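Local coordinates for putative peptide ABC-transport system periplasmic peptide-binding protein (Campylobacter jejuni, PDB 4OEU) that probably serves as the periplasmic solute-binding protein of an ABC transporter and here holds a nickel ion together with a free histidine, at residues A[24-29]-A[478-483]; A[104-109]-A[124-129]. One frame throughout, in Å; residues are numbered along the deposited sequence.

In the fold
Contact 1 lies near the middle of the chain, joining the loop that precedes helix 30-33 to a loop from the C-terminal part of the chain; contact 2 sits about 21 Å from the chain centre, at the base of a hairpin on the edge of a five-stranded antiparallel sheet. Their centres are about 24 Å apart and the two contacts share no helix or strand, contact 2 lying within the 448 residues between the segments of contact 1. Chemistry follows place: contact 1 is partly buried and is joined by nickel coordination, a bridging water and one valine, whereas contact 2 is mostly buried and carried by aromatic and aliphatic carbons. Neither has a direct hydrogen bond between its two segments.

Contact 1: residues A[24-29]-A[478-483]; sequences EDHDAV and LGHHGV. With NI (nickel (II) ion), chain C; HIS (histidine), chain D.
His26 and Val483 have the largest areas buried by the contact; His26 is joined to the other segment through a metal, Val483 by its methyls. His26 NE2 binds the nickel ion at 2.0 Å, and from 478-483 His480 NE2 joins the same metal at 2.1 Å. His481 completes the protein share, its NE2 lying 2.2 Å from the nickel. On the far side of the ring from the metal-bound NE2, His26 ND1 donates to Glu24 O over 2.7 Å, nearly straight at 176° and in the ring plane, which fixes the ring's rotation. His480 ND1 and His481 ND1 are likewise held from behind, by Asp240 and Glu12. The three NE2 atoms occupy one face of an octahedron, and N, O and ND1 of a free histidine occupy the other; the His26 NE2-nickel-histidine O angle is about 171°. Such a three-histidine metal site, with the ligand contributing the remaining donors, is consistent with a nickel-histidine complex being carried as cargo by this family 5 solute-binding protein. Arg344 and Gly383 also hydrogen-bond the histidine. Away from the metal, Val483 lays its branches along the 24-29 backbone: CG2, anti to its own carbonyl carbon, meets Asp25 O at 3.5 Å, while CG1 approaches Asp27 O at 3.6 Å. Water 1 donates to Asp25 O at 2.8 Å and to His480 O at 2.9 Å, bridging the two backbones beside the valine.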
# COMPACT_ATOMS: atom_id res chain seq x y z
N GLU A 24 -5.41 0.87 -5.54
CA GLU A 24 -4.78 1.70 -4.53
C GLU A 24 -3.95 0.84 -3.60
O GLU A 24 -3.75 1.19 -2.44
CB GLU A 24 -5.84 2.46 -3.76
CG GLU A 24 -6.58 3.49 -4.58
CD GLU A 24 -7.77 4.07 -3.85
OE1 GLU A 24 -8.25 3.41 -2.90
OE2 GLU A 24 -8.23 5.16 -4.22
N ASP A 25 -3.49 -0.31 -4.11
CA ASP A 25 -2.70 -1.25 -3.32
C ASP A 25 -3.38 -1.63 -2.00
O ASP A 25 -2.71 -1.89 -1.00
CB ASP A 25 -1.31 -0.69 -3.04
CG ASP A 25 -0.47 -0.56 -4.30
OD1 ASP A 25 -0.70 -1.32 -5.26
OD2 ASP A 25 0.43 0.30 -4.32
N HIS A 26 -4.71 -1.64 -1.99
CA HIS A 26 -5.45 -1.97 -0.78
C HIS A 26 -6.43 -3.11 -1.03
O HIS A 26 -7.47 -3.17 -0.39
CB HIS A 26 -6.23 -0.76 -0.27
CG HIS A 26 -5.43 0.15 0.63
ND1 HIS A 26 -4.47 1.02 0.15
CD2 HIS A 26 -5.46 0.32 1.97
CE1 HIS A 26 -3.94 1.69 1.16
NE2 HIS A 26 -4.52 1.28 2.27
N ASP A 27 -6.13 -3.99 -1.97
CA ASP A 27 -7.07 -5.06 -2.30
C ASP A 27 -6.37 -6.32 -2.79
O ASP A 27 -5.18 -6.30 -3.10
CB ASP A 27 -8.05 -4.58 -3.37
CG ASP A 27 -7.41 -4.54 -4.74
OD1 ASP A 27 -6.93 -3.45 -5.13
OD2 ASP A 27 -7.35 -5.60 -5.41
N ALA A 28 -7.13 -7.40 -2.89
CA ALA A 28 -6.59 -8.68 -3.29
C ALA A 28 -7.27 -9.20 -4.56
O ALA A 28 -6.82 -10.18 -5.13
CB ALA A 28 -6.74 -9.70 -2.16
N VAL A 29 -8.35 -8.55 -4.97
CA VAL A 29 -9.17 -9.04 -6.08
C VAL A 29 -8.70 -8.62 -7.47
O VAL A 29 -8.98 -9.31 -8.46
CB VAL A 29 -10.65 -8.61 -5.91
CG1 VAL A 29 -11.26 -9.28 -4.68
CG2 VAL A 29 -10.75 -7.09 -5.78
N LEU A 478 5.81 -8.70 1.68
CA LEU A 478 4.45 -8.20 1.52
C LEU A 478 4.44 -6.68 1.45
O LEU A 478 5.42 -6.02 1.81
CB LEU A 478 3.56 -8.68 2.67
CG LEU A 478 3.44 -10.20 2.86
CD1 LEU A 478 2.43 -10.54 3.95
CD2 LEU A 478 3.05 -10.87 1.56
N GLY A 479 3.34 -6.12 0.95
CA GLY A 479 3.14 -4.69 0.95
C GLY A 479 2.23 -4.24 2.09
O GLY A 479 1.96 -5.00 3.03
N HIS A 480 1.76 -3.00 1.99
CA HIS A 480 0.87 -2.38 2.97
C HIS A 480 -0.40 -3.22 3.20
O HIS A 480 -1.01 -3.72 2.25
CB HIS A 480 0.53 -0.97 2.47
CG HIS A 480 -0.42 -0.22 3.35
ND1 HIS A 480 -0.26 -0.12 4.71
CD2 HIS A 480 -1.51 0.52 3.04
CE1 HIS A 480 -1.24 0.61 5.22
NE2 HIS A 480 -2.01 1.02 4.22
N HIS A 481 -0.76 -3.40 4.48
CA HIS A 481 -1.87 -4.27 4.92
C HIS A 481 -1.63 -5.75 4.62
O HIS A 481 -2.54 -6.57 4.76
CB HIS A 481 -3.21 -3.87 4.27
CG HIS A 481 -3.72 -2.53 4.70
ND1 HIS A 481 -4.23 -2.28 5.95
CD2 HIS A 481 -3.83 -1.37 4.01
CE1 HIS A 481 -4.63 -1.02 6.03
NE2 HIS A 481 -4.39 -0.44 4.86
N GLY A 482 -0.42 -6.10 4.21
CA GLY A 482 -0.14 -7.48 3.88
C GLY A 482 -0.59 -7.84 2.47
O GLY A 482 -0.55 -9.01 2.09
N VAL A 483 -1.00 -6.84 1.70
CA VAL A 483 -1.37 -7.06 0.30
C VAL A 483 -0.24 -7.76 -0.44
O VAL A 483 0.93 -7.36 -0.34
CB VAL A 483 -1.71 -5.74 -0.41
CG1 VAL A 483 -1.79 -5.94 -1.92
CG2 VAL A 483 -3.03 -5.17 0.12
NI NI C . -3.99 1.63 4.21
N HIS D . -3.26 3.36 3.77
CA HIS D . -3.57 4.27 4.87
C HIS D . -3.46 3.55 6.21
O HIS D . -3.41 2.33 6.23
CB HIS D . -4.98 4.83 4.72
CG HIS D . -6.06 3.81 4.86
ND1 HIS D . -5.90 2.49 4.46
CD2 HIS D . -7.32 3.88 5.36
CE1 HIS D . -7.01 1.82 4.69
NE2 HIS D . -7.89 2.64 5.25
OXT HIS D . -3.47 4.16 7.28
O HOH W 1 -0.08 -2.47 -0.20

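Contact 2: residues A[104-109]-A[124-129]; sequences FEDIKS and KPYPAF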
# COMPACT_ATOMS: atom_id res chain seq x y z
N PHE A 104 1.93 6.87 -15.04
CA PHE A 104 1.83 6.87 -16.49
C PHE A 104 1.87 8.27 -17.11
O PHE A 104 1.78 8.41 -18.33
CB PHE A 104 0.55 6.14 -16.92
CG PHE A 104 0.57 4.68 -16.61
CD1 PHE A 104 1.01 3.76 -17.56
CD2 PHE A 104 0.15 4.21 -15.38
CE1 PHE A 104 1.04 2.40 -17.28
CE2 PHE A 104 0.18 2.86 -15.08
CZ PHE A 104 0.62 1.95 -16.03
N GLU A 105 2.06 9.29 -16.27
CA GLU A 105 1.98 10.67 -16.74
C GLU A 105 3.09 11.07 -17.70
O GLU A 105 2.90 11.94 -18.55
CB GLU A 105 1.95 11.63 -15.55
CG GLU A 105 3.18 11.55 -14.65
CD GLU A 105 3.27 12.71 -13.66
OE1 GLU A 105 2.31 13.51 -13.58
OE2 GLU A 105 4.30 12.81 -12.97
N ASP A 106 4.25 10.43 -17.60
CA ASP A 106 5.41 10.81 -18.41
C ASP A 106 5.40 10.16 -19.80
O ASP A 106 6.36 10.29 -20.56
CB ASP A 106 6.70 10.45 -17.67
CG ASP A 106 6.96 11.35 -16.47
OD1 ASP A 106 6.64 12.56 -16.56
OD2 ASP A 106 7.45 10.86 -15.43
N ILE A 107 4.29 9.51 -20.15
CA ILE A 107 4.19 8.79 -21.43
C ILE A 107 3.81 9.72 -22.57
O ILE A 107 2.84 10.46 -22.47
CB ILE A 107 3.16 7.64 -21.35
CG1 ILE A 107 3.68 6.52 -20.46
CG2 ILE A 107 2.86 7.08 -22.74
CD1 ILE A 107 2.61 5.56 -20.03
N LYS A 108 4.61 9.69 -23.63
CA LYS A 108 4.35 10.48 -24.83
C LYS A 108 3.34 9.83 -25.78
O LYS A 108 2.36 10.46 -26.19
CB LYS A 108 5.65 10.73 -25.59
CG LYS A 108 5.51 11.62 -26.81
CD LYS A 108 6.87 11.98 -27.38
CE LYS A 108 6.76 12.98 -28.51
NZ LYS A 108 8.10 13.47 -28.93
N SER A 109 3.58 8.57 -26.13
CA SER A 109 2.73 7.88 -27.10
C SER A 109 2.80 6.36 -26.95
O SER A 109 3.80 5.82 -26.44
CB SER A 109 3.12 8.26 -28.53
OG SER A 109 4.47 7.92 -28.81
N LYS A 124 10.15 11.69 -20.51
CA LYS A 124 11.29 11.68 -19.60
C LYS A 124 11.45 10.25 -19.11
O LYS A 124 10.49 9.48 -19.11
CB LYS A 124 11.05 12.63 -18.42
CG LYS A 124 10.98 14.10 -18.80
CD LYS A 124 10.45 14.92 -17.63
CE LYS A 124 9.92 16.28 -18.09
NZ LYS A 124 9.22 17.00 -16.98
N PRO A 125 12.66 9.89 -18.65
CA PRO A 125 12.85 8.53 -18.13
C PRO A 125 11.95 8.23 -16.93
O PRO A 125 11.70 9.12 -16.13
CB PRO A 125 14.33 8.51 -17.71
CG PRO A 125 14.97 9.63 -18.47
CD PRO A 125 13.91 10.67 -18.64
N TYR A 126 11.45 7.00 -16.84
CA TYR A 126 10.70 6.56 -15.67
C TYR A 126 11.00 5.08 -15.41
O TYR A 126 10.26 4.21 -15.86
CB TYR A 126 9.20 6.78 -15.88
CG TYR A 126 8.35 6.43 -14.67
CD1 TYR A 126 8.48 7.13 -13.49
CD2 TYR A 126 7.42 5.40 -14.73
CE1 TYR A 126 7.71 6.82 -12.38
CE2 TYR A 126 6.64 5.08 -13.62
CZ TYR A 126 6.79 5.80 -12.45
OH TYR A 126 6.02 5.48 -11.35
N PRO A 127 12.12 4.80 -14.70
CA PRO A 127 12.62 3.44 -14.48
C PRO A 127 11.66 2.52 -13.71
O PRO A 127 11.87 1.31 -13.68
CB PRO A 127 13.91 3.66 -13.67
CG PRO A 127 13.77 5.02 -13.06
CD PRO A 127 12.98 5.82 -14.07
N ALA A 128 10.62 3.08 -13.10
CA ALA A 128 9.63 2.26 -12.42
C ALA A 128 8.57 1.75 -13.39
O ALA A 128 7.63 1.06 -12.99
CB ALA A 128 8.98 3.04 -11.28
N PHE A 129 8.72 2.10 -14.67
CA PHE A 129 7.68 1.82 -15.66
C PHE A 129 7.33 0.33 -15.73
O PHE A 129 6.15 -0.03 -15.74
CB PHE A 129 8.12 2.31 -17.04
CG PHE A 129 7.00 2.42 -18.03
CD1 PHE A 129 5.71 2.69 -17.61
CD2 PHE A 129 7.24 2.24 -19.38
CE1 PHE A 129 4.67 2.80 -18.52
CE2 PHE A 129 6.20 2.34 -20.30
CZ PHE A 129 4.92 2.62 -19.86
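Phe104 and Phe129 meet at their CE1 atoms, 3.9 Å apart, with the ring planes turned about 77° against each other. The approach is unequal: Phe104 CE1 arrives near the plane of the Phe129 ring, at its edge, whereas Phe129 CE1 comes obliquely onto Phe104. Ile107 reaches the same rim, its CD1 standing 3.7 Å from Phe129 CZ. The Phe129 ring gets there because its CG is anti to the backbone N (chi1 -164°), which carries CE1 and CZ across to 104-109. Around these carbons the packing continues, with Phe91 against Phe104, Tyr63 edge-to-face with Phe129, and helix 81-92 against Ile107. Nearer the surface, Asp106 CB points toward 124-129 and lies 4.2 Å from Lys124 O. Its carboxylate passes obliquely by the Tyr126 ring, Asp106 OD2 being 4.3 Å from Tyr126 CD1, but takes its hydrogen bond from Asn430. Lys124 NZ stays 5.2 Å from Asp106 OD1, too far for a salt bridge, though the opposite charges may attract weakly. Each segment bends in a type I turn, closed in one by Ile107 N to Phe104 O and in the other by Phe129 N to Tyr126 O at 2.9 Å. These turns flank the base of the beta hairpin 107-112/117-122, where Lys108 and Ser109 both face Thr121 in a classic beta bulge at the sheet's edge.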